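Local coordinates for nitrate reductase (Ulva prolifera, PDB 5YLY), which probably passes electrons from NADH through a bound FAD toward nitrate reduction, the first step of nitrate assimilation, at residues F51-E56 and F102-K107; L62-G67 and M177-K182; A89-T94 and G173-Y178. One frame throughout, in Å; residues are numbered along the deposited sequence.

Interaction 1 of 3, residues F51-E56 and F102-K107; sequences FRFGLE and FDLVVK. With FAD (flavin-adenine dinucleotide), chain C.
F51 and F53 pair with L104 and F102 as neighbouring antiparallel strands of the FAD-binding barrel, joined by four backbone hydrogen bonds of which F51 N to L104 O, 2.8 Å, is the shortest. The tight part is the aromatic side. CB of F53 sits over one face of the F102 ring, 3.8 Å from its centroid, a CH-pi contact. The two rings are slid apart with planes at 27°, so they barely overlap, and CD2 of L55 closes on the F102 edge. CE2 of F51 comes edge-on to CB of V106 at 3.9 Å.

The opposite face is polar, and there R52 is partly exposed while D103 is buried. R52 starts with CG anti to the backbone N (chi1 -179°) and bends at chi3, so NE and NH2 grip D103 side-on. NE of R52 meets OD1 of D103 on the syn side, though out of the carboxylate plane, at 2.8 Å, and NH2 of R52 reaches OD2 of D103 from above that plane at 3.0 Å. A leucine in place of R52 would probably leave the D103 carboxylate without its countercharge.

N3 of the flavin donates to V105 O at 2.8 Å and K107 N donates to its O2. Strand 34-43 flanks 48-54 on the far side, with E40 as a second salt-bridge partner of R52, and helix 122-129 packs on F51 and V106 through L127.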
loop_
_atom_site.group_PDB
_atom_site.type_symbol
_atom_site.label_atom_id
_atom_site.label_comp_id
_atom_site.label_asym_id
_atom_site.label_seq_id
_atom_site.Cartn_x
_atom_site.Cartn_y
_atom_site.Cartn_z
ATOM N N PHE A 51 -10.961 8.351 -4.466
ATOM C CA PHE A 51 -10.932 9.323 -5.554
ATOM C C PHE A 51 -10.766 8.529 -6.833
ATOM O O PHE A 51 -9.787 7.795 -6.970
ATOM C CB PHE A 51 -9.743 10.294 -5.392
ATOM C CG PHE A 51 -9.854 11.145 -4.159
ATOM C CD1 PHE A 51 -10.545 12.352 -4.191
ATOM C CD2 PHE A 51 -9.328 10.709 -2.946
ATOM C CE1 PHE A 51 -10.665 13.132 -3.036
ATOM C CE2 PHE A 51 -9.471 11.468 -1.784
ATOM C CZ PHE A 51 -10.146 12.678 -1.833
ATOM N N ARG A 52 -11.710 8.680 -7.771
ATOM C CA ARG A 52 -11.618 7.943 -9.021
ATOM C C ARG A 52 -11.203 8.910 -10.091
ATOM O O ARG A 52 -11.961 9.829 -10.407
ATOM C CB ARG A 52 -12.971 7.274 -9.360
ATOM C CG ARG A 52 -12.912 6.466 -10.679
ATOM C CD ARG A 52 -14.022 5.403 -10.730
ATOM N NE ARG A 52 -13.831 4.404 -9.666
ATOM C CZ ARG A 52 -14.777 3.972 -8.833
ATOM N NH1 ARG A 52 -16.030 4.408 -8.951
ATOM N NH2 ARG A 52 -14.485 3.072 -7.896
ATOM N N PHE A 53 -9.986 8.742 -10.622
ATOM C CA PHE A 53 -9.413 9.647 -11.611
ATOM C C PHE A 53 -9.430 9.021 -12.970
ATOM O O PHE A 53 -8.999 7.881 -13.131
ATOM C CB PHE A 53 -7.956 10.045 -11.247
ATOM C CG PHE A 53 -7.851 11.062 -10.142
ATOM C CD1 PHE A 53 -8.023 12.419 -10.405
ATOM C CD2 PHE A 53 -7.599 10.664 -8.834
ATOM C CE1 PHE A 53 -7.916 13.362 -9.382
ATOM C CE2 PHE A 53 -7.474 11.614 -7.816
ATOM C CZ PHE A 53 -7.622 12.954 -8.102
ATOM N N GLY A 54 -9.871 9.788 -13.957
ATOM C CA GLY A 54 -9.895 9.293 -15.327
ATOM C C GLY A 54 -8.543 9.405 -15.987
ATOM O O GLY A 54 -7.747 10.282 -15.646
ATOM N N LEU A 55 -8.256 8.484 -16.906
ATOM C CA LEU A 55 -7.039 8.529 -17.720
ATOM C C LEU A 55 -7.331 9.395 -18.961
ATOM O O LEU A 55 -8.319 10.119 -18.942
ATOM C CB LEU A 55 -6.568 7.092 -18.060
ATOM C CG LEU A 55 -6.271 6.216 -16.799
ATOM C CD1 LEU A 55 -5.705 4.846 -17.171
ATOM C CD2 LEU A 55 -5.338 6.912 -15.831
ATOM N N GLU A 56 -6.476 9.372 -20.000
ATOM C CA GLU A 56 -6.679 10.217 -21.190
ATOM C C GLU A 56 -7.923 9.801 -21.963
ATOM O O GLU A 56 -8.560 10.635 -22.590
ATOM C CB GLU A 56 -5.444 10.190 -22.098
ATOM C CG GLU A 56 -4.187 10.715 -21.435
ATOM C CD GLU A 56 -2.981 10.742 -22.349
ATOM O OE1 GLU A 56 -2.370 9.673 -22.566
ATOM O OE2 GLU A 56 -2.679 11.820 -22.903
ATOM N N PHE A 102 -8.089 5.125 -12.480
ATOM C CA PHE A 102 -7.467 4.529 -11.302
ATOM C C PHE A 102 -8.194 5.061 -10.086
ATOM O O PHE A 102 -8.731 6.191 -10.102
ATOM C CB PHE A 102 -5.951 4.758 -11.197
ATOM C CG PHE A 102 -5.505 6.198 -11.060
ATOM C CD1 PHE A 102 -5.409 6.796 -9.815
ATOM C CD2 PHE A 102 -5.188 6.953 -12.180
ATOM C CE1 PHE A 102 -5.004 8.141 -9.689
ATOM C CE2 PHE A 102 -4.752 8.281 -12.060
ATOM C CZ PHE A 102 -4.646 8.868 -10.819
ATOM N N ASP A 103 -8.163 4.273 -9.020
ATOM C CA ASP A 103 -8.811 4.649 -7.767
ATOM C C ASP A 103 -7.754 4.857 -6.725
ATOM O O ASP A 103 -6.898 4.000 -6.590
ATOM C CB ASP A 103 -9.696 3.486 -7.283
ATOM C CG ASP A 103 -10.934 3.231 -8.097
ATOM O OD1 ASP A 103 -11.175 3.988 -9.067
ATOM O OD2 ASP A 103 -11.632 2.243 -7.804
ATOM N N LEU A 104 -7.875 5.920 -5.922
ATOM C CA LEU A 104 -6.960 6.150 -4.812
ATOM C C LEU A 104 -7.805 6.052 -3.567
ATOM O O LEU A 104 -8.850 6.697 -3.502
ATOM C CB LEU A 104 -6.352 7.572 -4.808
ATOM C CG LEU A 104 -5.567 8.029 -5.988
ATOM C CD1 LEU A 104 -5.091 9.460 -5.716
ATOM C CD2 LEU A 104 -4.358 7.066 -6.274
ATOM N N VAL A 105 -7.334 5.317 -2.562
ATOM C CA VAL A 105 -8.014 5.297 -1.262
ATOM C C VAL A 105 -7.109 6.121 -0.368
ATOM O O VAL A 105 -5.933 5.788 -0.207
ATOM C CB VAL A 105 -8.252 3.843 -0.780
ATOM C CG1 VAL A 105 -8.650 3.808 0.694
ATOM C CG2 VAL A 105 -9.312 3.187 -1.645
ATOM N N VAL A 106 -7.628 7.257 0.146
ATOM C CA VAL A 106 -6.824 8.216 0.873
ATOM C C VAL A 106 -7.364 8.479 2.274
ATOM O O VAL A 106 -8.534 8.818 2.445
ATOM C CB VAL A 106 -6.627 9.551 0.054
ATOM C CG1 VAL A 106 -5.753 10.563 0.804
ATOM C CG2 VAL A 106 -6.055 9.284 -1.353
ATOM N N LYS A 107 -6.483 8.372 3.265
ATOM C CA LYS A 107 -6.810 8.756 4.645
ATOM C C LYS A 107 -6.708 10.301 4.704
ATOM O O LYS A 107 -5.649 10.870 4.402
ATOM C CB LYS A 107 -5.794 8.115 5.618
ATOM C CG LYS A 107 -6.011 8.523 7.095
ATOM C CD LYS A 107 -7.256 7.924 7.704
ATOM C CE LYS A 107 -7.074 7.738 9.204
ATOM N NZ LYS A 107 -8.168 6.908 9.776
HETATM P PA FAD C . 1.475 15.864 5.587
HETATM O O1A FAD C . 1.199 17.317 5.471
HETATM O O2A FAD C . 2.627 15.373 4.742
HETATM O O5B FAD C . 1.684 15.520 7.160
HETATM C C5B FAD C . 2.754 14.641 7.571
HETATM C C4B FAD C . 2.240 13.607 8.541
HETATM O O4B FAD C . 1.600 14.237 9.673
HETATM C C3B FAD C . 1.182 12.654 8.004
HETATM O O3B FAD C . 1.746 11.635 7.182
HETATM C C2B FAD C . 0.562 12.113 9.295
HETATM O O2B FAD C . 1.276 10.997 9.812
HETATM C C1B FAD C . 0.676 13.321 10.248
HETATM N N9A FAD C . -0.588 14.014 10.503
HETATM C C8A FAD C . -0.950 15.257 10.052
HETATM N N7A FAD C . -2.161 15.623 10.403
HETATM C C5A FAD C . -2.633 14.540 11.129
HETATM C C6A FAD C . -3.881 14.270 11.732
HETATM N N6A FAD C . -4.974 15.013 11.540
HETATM N N1A FAD C . -4.014 13.108 12.412
HETATM C C2A FAD C . -2.980 12.256 12.441
HETATM N N3A FAD C . -1.778 12.380 11.866
HETATM C C4A FAD C . -1.668 13.550 11.219
HETATM N N1 FAD C . -1.585 7.549 1.655
HETATM C C2 FAD C . -2.906 7.244 1.453
HETATM O O2 FAD C . -3.789 7.811 2.114
HETATM N N3 FAD C . -3.256 6.286 0.488
HETATM C C4 FAD C . -2.365 5.576 -0.315
HETATM O O4 FAD C . -2.769 4.830 -1.185
HETATM C C4X FAD C . -0.958 5.886 -0.068
HETATM N N5 FAD C . -0.049 5.234 -0.752
HETATM C C5X FAD C . 1.295 5.505 -0.485
HETATM C C6 FAD C . 2.277 4.792 -1.187
HETATM C C7 FAD C . 3.632 5.027 -0.960
HETATM C C7M FAD C . 4.650 4.211 -1.717
HETATM C C8 FAD C . 4.028 6.001 -0.002
HETATM C C8M FAD C . 5.492 6.319 0.237
HETATM C C9 FAD C . 3.051 6.694 0.712
HETATM C C9A FAD C . 1.689 6.460 0.474
HETATM N N10 FAD C . 0.663 7.178 1.165
HETATM C C10 FAD C . -0.670 6.902 0.939
HETATM C "C1'" FAD C . 0.971 8.329 2.033
HETATM C "C2'" FAD C . 0.987 9.657 1.274
HETATM O "O2'" FAD C . 2.154 9.757 0.455
HETATM C "C3'" FAD C . 0.933 10.871 2.203
HETATM O "O3'" FAD C . 2.042 10.848 3.094
HETATM C "C4'" FAD C . -0.385 11.022 2.966
HETATM O "O4'" FAD C . -1.442 11.225 2.027
HETATM C "C5'" FAD C . -0.381 12.164 3.964
HETATM O "O5'" FAD C . 0.116 13.351 3.310
HETATM P P FAD C . -0.424 14.815 3.704
HETATM O O1P FAD C . 0.142 15.809 2.764
HETATM O O2P FAD C . -1.924 14.798 3.870
HETATM O O3P FAD C . 0.205 14.997 5.152
#

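Interaction 2 of 3, residues L62-G67 and M177-K182; sequences LGLPTG and MYQVMK
Q179 is thrown out from its helix toward T66 and G67 by an extended chain: CG lies anti to the backbone N (chi1 -179°) and chi2 stays nearly extended. The final torsion, 69°, then turns the amide so that OE1 faces the backbone of 66-67 while NE2 lies beside L64. L64 has its own CG anti to the backbone N, and this carries CD2 of L64 forward to 3.5 Å from NE2 of Q179.

The polar centre of the contact is a single strong bond. G67 N donates to OE1 of Q179 at 2.7 Å in an almost straight bond, 177° at the hydrogen, although the donor is tilted from the plane of the amide carbonyl. The other end of the same amide is used as well, since NE2 donates to the carbonyl of K68. Q179 therefore holds the loop at two successive residues, and the two bonds together fix which way round its amide is turned. G67, with a positive phi, adopts a backbone shape in which a CB would be jammed against the preceding carbonyl oxygen.

Apolar packing lies to one side of this bond. CG2 of T66 rests on the helix 3.9 Å from CA of V180, and the same methyl meets CG2 of V180 at 4.0 Å; the two side chains cross at a slant.

The contact joins the FAD-binding and NAD-binding domains across their interface. On the loop side, T66 and P65 pack on strand 145-149, and L64 on L28 and P92. On the other, helix 174-185 lays M177, V180 and M181 on M167 of strand 164-170, while Y178 and M181 face helix 209-218.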
loop_
_atom_site.group_PDB
_atom_site.type_symbol
_atom_site.label_atom_id
_atom_site.label_comp_id
_atom_site.label_asym_id
_atom_site.label_seq_id
_atom_site.Cartn_x
_atom_site.Cartn_y
_atom_site.Cartn_z
ATOM N N LEU A 62 -3.210 1.830 -17.515
ATOM C CA LEU A 62 -2.540 2.699 -16.552
ATOM C C LEU A 62 -1.022 2.669 -16.750
ATOM O O LEU A 62 -0.408 3.726 -16.786
ATOM C CB LEU A 62 -2.888 2.295 -15.122
ATOM C CG LEU A 62 -2.220 3.102 -14.001
ATOM C CD1 LEU A 62 -2.567 4.621 -14.082
ATOM C CD2 LEU A 62 -2.622 2.524 -12.639
ATOM N N GLY A 63 -0.449 1.476 -16.841
ATOM C CA GLY A 63 0.987 1.287 -17.033
ATOM C C GLY A 63 1.763 1.387 -15.739
ATOM O O GLY A 63 2.832 2.009 -15.700
ATOM N N LEU A 64 1.219 0.785 -14.676
ATOM C CA LEU A 64 1.825 0.777 -13.351
ATOM C C LEU A 64 2.232 -0.659 -13.034
ATOM O O LEU A 64 1.366 -1.473 -12.676
ATOM C CB LEU A 64 0.847 1.309 -12.254
ATOM C CG LEU A 64 1.461 1.432 -10.831
ATOM C CD1 LEU A 64 2.638 2.452 -10.808
ATOM C CD2 LEU A 64 0.390 1.848 -9.801
ATOM N N PRO A 65 3.531 -0.997 -13.122
ATOM C CA PRO A 65 3.956 -2.363 -12.775
ATOM C C PRO A 65 3.748 -2.660 -11.290
ATOM O O PRO A 65 3.786 -1.756 -10.452
ATOM C CB PRO A 65 5.459 -2.364 -13.127
ATOM C CG PRO A 65 5.643 -1.238 -14.095
ATOM C CD PRO A 65 4.682 -0.184 -13.558
ATOM N N THR A 66 3.505 -3.940 -10.973
ATOM C CA THR A 66 3.274 -4.377 -9.591
ATOM C C THR A 66 4.539 -4.128 -8.791
ATOM O O THR A 66 5.592 -4.591 -9.193
ATOM C CB THR A 66 2.890 -5.859 -9.549
ATOM O OG1 THR A 66 1.797 -6.083 -10.444
ATOM C CG2 THR A 66 2.536 -6.313 -8.131
ATOM N N GLY A 67 4.397 -3.434 -7.659
ATOM C CA GLY A 67 5.529 -3.060 -6.808
ATOM C C GLY A 67 5.885 -1.584 -6.919
ATOM O O GLY A 67 6.625 -1.051 -6.081
ATOM N N MET A 177 1.139 -2.913 -0.294
ATOM C CA MET A 177 0.939 -4.356 -0.003
ATOM C C MET A 177 -0.301 -4.876 -0.716
ATOM O O MET A 177 -0.240 -5.914 -1.374
ATOM C CB MET A 177 0.792 -4.633 1.524
ATOM C CG MET A 177 1.950 -4.140 2.338
ATOM S SD MET A 177 3.528 -4.670 1.636
ATOM C CE MET A 177 4.613 -3.615 2.528
ATOM N N TYR A 178 -1.415 -4.150 -0.594
ATOM C CA TYR A 178 -2.693 -4.524 -1.219
ATOM C C TYR A 178 -2.541 -4.735 -2.763
ATOM O O TYR A 178 -3.059 -5.702 -3.319
ATOM C CB TYR A 178 -3.707 -3.429 -0.885
ATOM C CG TYR A 178 -5.129 -3.740 -1.276
ATOM C CD1 TYR A 178 -5.795 -4.847 -0.754
ATOM C CD2 TYR A 178 -5.814 -2.930 -2.173
ATOM C CE1 TYR A 178 -7.122 -5.129 -1.104
ATOM C CE2 TYR A 178 -7.159 -3.173 -2.487
ATOM C CZ TYR A 178 -7.804 -4.281 -1.962
ATOM O OH TYR A 178 -9.130 -4.512 -2.294
ATOM N N GLN A 179 -1.770 -3.882 -3.419
ATOM C CA GLN A 179 -1.550 -3.990 -4.863
ATOM C C GLN A 179 -0.840 -5.345 -5.190
ATOM O O GLN A 179 -1.246 -6.068 -6.120
ATOM C CB GLN A 179 -0.678 -2.811 -5.356
ATOM C CG GLN A 179 -0.422 -2.839 -6.868
ATOM C CD GLN A 179 0.850 -2.128 -7.191
ATOM O OE1 GLN A 179 1.927 -2.598 -6.852
ATOM N NE2 GLN A 179 0.761 -0.940 -7.771
ATOM N N VAL A 180 0.208 -5.683 -4.402
ATOM C CA VAL A 180 0.959 -6.938 -4.595
ATOM C C VAL A 180 0.069 -8.139 -4.260
ATOM O O VAL A 180 0.051 -9.123 -5.019
ATOM C CB VAL A 180 2.306 -6.921 -3.792
ATOM C CG1 VAL A 180 3.063 -8.255 -3.949
ATOM C CG2 VAL A 180 3.195 -5.776 -4.272
ATOM N N MET A 181 -0.704 -8.052 -3.155
ATOM C CA MET A 181 -1.611 -9.148 -2.760
ATOM C C MET A 181 -2.603 -9.434 -3.882
ATOM O O MET A 181 -2.779 -10.576 -4.262
ATOM C CB MET A 181 -2.408 -8.755 -1.487
ATOM C CG MET A 181 -1.532 -8.655 -0.265
ATOM S SD MET A 181 -2.507 -7.949 1.110
ATOM C CE MET A 181 -3.505 -9.412 1.512
ATOM N N LYS A 182 -3.226 -8.398 -4.434
ATOM C CA LYS A 182 -4.174 -8.629 -5.534
ATOM C C LYS A 182 -3.507 -9.204 -6.790
ATOM O O LYS A 182 -4.061 -10.116 -7.426
ATOM C CB LYS A 182 -4.897 -7.346 -5.876
ATOM C CG LYS A 182 -5.928 -6.966 -4.809
ATOM C CD LYS A 182 -6.438 -5.561 -5.088
ATOM C CE LYS A 182 -7.387 -5.519 -6.245
ATOM N NZ LYS A 182 -7.726 -4.117 -6.578
#

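Interaction 3 of 3, residues A89-T94 and G173-Y178; sequences AYTPTT and GLTPMY. With FAD (flavin-adenine dinucleotide), chain C.
T91 and T175 approach to 5.6 Å between CA atoms, where the chain leaving strand 85-90 passes helix 174-185 near its N-terminal part, and a water that donates to P92 O (2.9 Å) and T175 O bridges the backbones. CG2 of T91 lies 3.6 Å from T175 O, and CB of T91 packs on OG1 of T175. This hydroxyl sits between the backbone N and the carbonyl carbon (chi1 60°). From there T175 OG1 donates to FAD O4 at 2.7 Å. T91 N donates a longer bond to FAD N5, 3.3 Å, so residues of both segments hold this edge of the isoalloxazine. OG1 of T91 packs 3.5 Å from CG of P176, which lies near C6 of the flavin. T93 meets the helix with CG2 near the T175 methyl and CB at the ring edge of Y178, 4.1 Å from CE2.

Y90 OH shares a hydrogen bond of 2.8 Å with FAD O4', and O2' of FAD donates to A89 O. Most hydrogen bonds to FAD come from the FAD-binding domain; T175 adds one from the NAD-binding domain. Y90 packs on L104 and V106 of strand 101-107, A89 on H69 of strand 69-75, and L174 on L212 of helix 209-218.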
loop_
_atom_site.group_PDB
_atom_site.type_symbol
_atom_site.label_atom_id
_atom_site.label_comp_id
_atom_site.label_asym_id
_atom_site.label_seq_id
_atom_site.Cartn_x
_atom_site.Cartn_y
_atom_site.Cartn_z
ATOM N N ALA A 89 3.305 10.610 -2.712
ATOM C CA ALA A 89 3.271 9.284 -3.320
ATOM C C ALA A 89 1.948 8.576 -2.996
ATOM O O ALA A 89 1.466 8.688 -1.881
ATOM C CB ALA A 89 4.415 8.443 -2.787
ATOM N N TYR A 90 1.382 7.833 -3.961
ATOM C CA TYR A 90 0.164 7.023 -3.752
ATOM C C TYR A 90 0.268 5.748 -4.552
ATOM O O TYR A 90 0.770 5.747 -5.690
ATOM C CB TYR A 90 -1.148 7.755 -4.130
ATOM C CG TYR A 90 -1.401 8.927 -3.224
ATOM C CD1 TYR A 90 -1.976 8.749 -1.959
ATOM C CD2 TYR A 90 -0.950 10.204 -3.563
ATOM C CE1 TYR A 90 -2.096 9.812 -1.065
ATOM C CE2 TYR A 90 -1.125 11.285 -2.694
ATOM C CZ TYR A 90 -1.641 11.073 -1.429
ATOM O OH TYR A 90 -1.697 12.139 -0.560
ATOM N N THR A 91 -0.216 4.670 -3.960
ATOM C CA THR A 91 -0.368 3.409 -4.675
ATOM C C THR A 91 -1.866 3.261 -4.850
ATOM O O THR A 91 -2.599 3.048 -3.870
ATOM C CB THR A 91 0.236 2.205 -3.977
ATOM O OG1 THR A 91 1.630 2.412 -3.797
ATOM C CG2 THR A 91 0.028 0.904 -4.802
ATOM N N PRO A 92 -2.365 3.348 -6.091
ATOM C CA PRO A 92 -3.827 3.196 -6.287
ATOM C C PRO A 92 -4.304 1.812 -5.878
ATOM O O PRO A 92 -3.510 0.863 -5.822
ATOM C CB PRO A 92 -3.997 3.312 -7.814
ATOM C CG PRO A 92 -2.779 3.987 -8.282
ATOM C CD PRO A 92 -1.661 3.610 -7.361
ATOM N N THR A 93 -5.610 1.694 -5.576
ATOM C CA THR A 93 -6.174 0.391 -5.236
ATOM C C THR A 93 -6.624 -0.362 -6.494
ATOM O O THR A 93 -7.240 -1.434 -6.399
ATOM C CB THR A 93 -7.300 0.551 -4.226
ATOM O OG1 THR A 93 -8.279 1.448 -4.764
ATOM C CG2 THR A 93 -6.796 1.054 -2.886
ATOM N N THR A 94 -6.359 0.220 -7.664
ATOM C CA THR A 94 -6.568 -0.421 -8.959
ATOM C C THR A 94 -5.177 -0.425 -9.610
ATOM O O THR A 94 -4.294 0.347 -9.204
ATOM C CB THR A 94 -7.586 0.317 -9.871
ATOM O OG1 THR A 94 -7.176 1.674 -10.042
ATOM C CG2 THR A 94 -9.000 0.289 -9.308
ATOM N N GLY A 173 0.705 2.732 4.676
ATOM C CA GLY A 173 1.634 1.790 4.048
ATOM C C GLY A 173 0.935 0.545 3.526
ATOM O O GLY A 173 1.549 -0.299 2.858
ATOM N N LEU A 174 -0.370 0.400 3.819
ATOM C CA LEU A 174 -1.082 -0.753 3.315
ATOM C C LEU A 174 -1.213 -0.843 1.786
ATOM O O LEU A 174 -1.136 -1.955 1.264
ATOM C CB LEU A 174 -2.494 -0.888 3.954
ATOM C CG LEU A 174 -3.275 -2.111 3.446
ATOM C CD1 LEU A 174 -2.746 -3.438 3.994
ATOM C CD2 LEU A 174 -4.775 -1.929 3.558
ATOM N N THR A 175 -1.516 0.266 1.074
ATOM C CA THR A 175 -1.851 0.140 -0.375
ATOM C C THR A 175 -0.705 -0.437 -1.228
ATOM O O THR A 175 -1.051 -1.260 -2.084
ATOM C CB THR A 175 -2.438 1.402 -0.940
ATOM O OG1 THR A 175 -1.496 2.448 -0.795
ATOM C CG2 THR A 175 -3.764 1.772 -0.241
ATOM N N PRO A 176 0.612 -0.216 -0.968
ATOM C CA PRO A 176 1.621 -0.957 -1.753
ATOM C C PRO A 176 1.480 -2.465 -1.535
ATOM O O PRO A 176 1.648 -3.219 -2.475
ATOM C CB PRO A 176 2.949 -0.407 -1.213
ATOM C CG PRO A 176 2.609 1.009 -0.778
ATOM C CD PRO A 176 1.267 0.779 -0.097
ATOM N N MET A 177 1.139 -2.913 -0.294
ATOM C CA MET A 177 0.939 -4.356 -0.003
ATOM C C MET A 177 -0.301 -4.876 -0.716
ATOM O O MET A 177 -0.240 -5.914 -1.374
ATOM C CB MET A 177 0.792 -4.633 1.524
ATOM C CG MET A 177 1.950 -4.140 2.338
ATOM S SD MET A 177 3.528 -4.670 1.636
ATOM C CE MET A 177 4.613 -3.615 2.528
ATOM N N TYR A 178 -1.415 -4.150 -0.594
ATOM C CA TYR A 178 -2.693 -4.524 -1.219
ATOM C C TYR A 178 -2.541 -4.735 -2.763
ATOM O O TYR A 178 -3.059 -5.702 -3.319
ATOM C CB TYR A 178 -3.707 -3.429 -0.885
ATOM C CG TYR A 178 -5.129 -3.740 -1.276
ATOM C CD1 TYR A 178 -5.795 -4.847 -0.754
ATOM C CD2 TYR A 178 -5.814 -2.930 -2.173
ATOM C CE1 TYR A 178 -7.122 -5.129 -1.104
ATOM C CE2 TYR A 178 -7.159 -3.173 -2.487
ATOM C CZ TYR A 178 -7.804 -4.281 -1.962
ATOM O OH TYR A 178 -9.130 -4.512 -2.294
HETATM P PA FAD C . 1.475 15.864 5.587
HETATM O O1A FAD C . 1.199 17.317 5.471
HETATM O O2A FAD C . 2.627 15.373 4.742
HETATM O O5B FAD C . 1.684 15.520 7.160
HETATM C C5B FAD C . 2.754 14.641 7.571
HETATM C C4B FAD C . 2.240 13.607 8.541
HETATM O O4B FAD C . 1.600 14.237 9.673
HETATM C C3B FAD C . 1.182 12.654 8.004
HETATM O O3B FAD C . 1.746 11.635 7.182
HETATM C C2B FAD C . 0.562 12.113 9.295
HETATM O O2B FAD C . 1.276 10.997 9.812
HETATM C C1B FAD C . 0.676 13.321 10.248
HETATM N N9A FAD C . -0.588 14.014 10.503
HETATM C C8A FAD C . -0.950 15.257 10.052
HETATM N N7A FAD C . -2.161 15.623 10.403
HETATM C C5A FAD C . -2.633 14.540 11.129
HETATM C C6A FAD C . -3.881 14.270 11.732
HETATM N N6A FAD C . -4.974 15.013 11.540
HETATM N N1A FAD C . -4.014 13.108 12.412
HETATM C C2A FAD C . -2.980 12.256 12.441
HETATM N N3A FAD C . -1.778 12.380 11.866
HETATM C C4A FAD C . -1.668 13.550 11.219
HETATM N N1 FAD C . -1.585 7.549 1.655
HETATM C C2 FAD C . -2.906 7.244 1.453
HETATM O O2 FAD C . -3.789 7.811 2.114
HETATM N N3 FAD C . -3.256 6.286 0.488
HETATM C C4 FAD C . -2.365 5.576 -0.315
HETATM O O4 FAD C . -2.769 4.830 -1.185
HETATM C C4X FAD C . -0.958 5.886 -0.068
HETATM N N5 FAD C . -0.049 5.234 -0.752
HETATM C C5X FAD C . 1.295 5.505 -0.485
HETATM C C6 FAD C . 2.277 4.792 -1.187
HETATM C C7 FAD C . 3.632 5.027 -0.960
HETATM C C7M FAD C . 4.650 4.211 -1.717
HETATM C C8 FAD C . 4.028 6.001 -0.002
HETATM C C8M FAD C . 5.492 6.319 0.237
HETATM C C9 FAD C . 3.051 6.694 0.712
HETATM C C9A FAD C . 1.689 6.460 0.474
HETATM N N10 FAD C . 0.663 7.178 1.165
HETATM C C10 FAD C . -0.670 6.902 0.939
HETATM C "C1'" FAD C . 0.971 8.329 2.033
HETATM C "C2'" FAD C . 0.987 9.657 1.274
HETATM O "O2'" FAD C . 2.154 9.757 0.455
HETATM C "C3'" FAD C . 0.933 10.871 2.203
HETATM O "O3'" FAD C . 2.042 10.848 3.094
HETATM C "C4'" FAD C . -0.385 11.022 2.966
HETATM O "O4'" FAD C . -1.442 11.225 2.027
HETATM C "C5'" FAD C . -0.381 12.164 3.964
HETATM O "O5'" FAD C . 0.116 13.351 3.310
HETATM P P FAD C . -0.424 14.815 3.704
HETATM O O1P FAD C . 0.142 15.809 2.764
HETATM O O2P FAD C . -1.924 14.798 3.870
HETATM O O3P FAD C . 0.205 14.997 5.152
HETATM O O HOH W 1 -3.385 -0.985 -3.655
#

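Overall arrangement
From the N terminus, strand 48-54 supplies 51-56, the loop that follows supplies 62-67, strand 85-90 leads into 89-94, and strand 101-107 supplies 102-107; helix 174-185 comes much later. Interaction 1 closes a loop of 45 residues inside the FAD-binding barrel. Interactions 2 and 3 close longer loops of 109 and 78 residues that end on the same helix and share M177 and Y178; each crosses interaction 1. L62 packs on L55 and F102, D103 probably bonds with T93 and T94, and K182 NZ reaches T93 O. Interactions 1 and 3 both touch FAD, while 2 and 3 join the two domains.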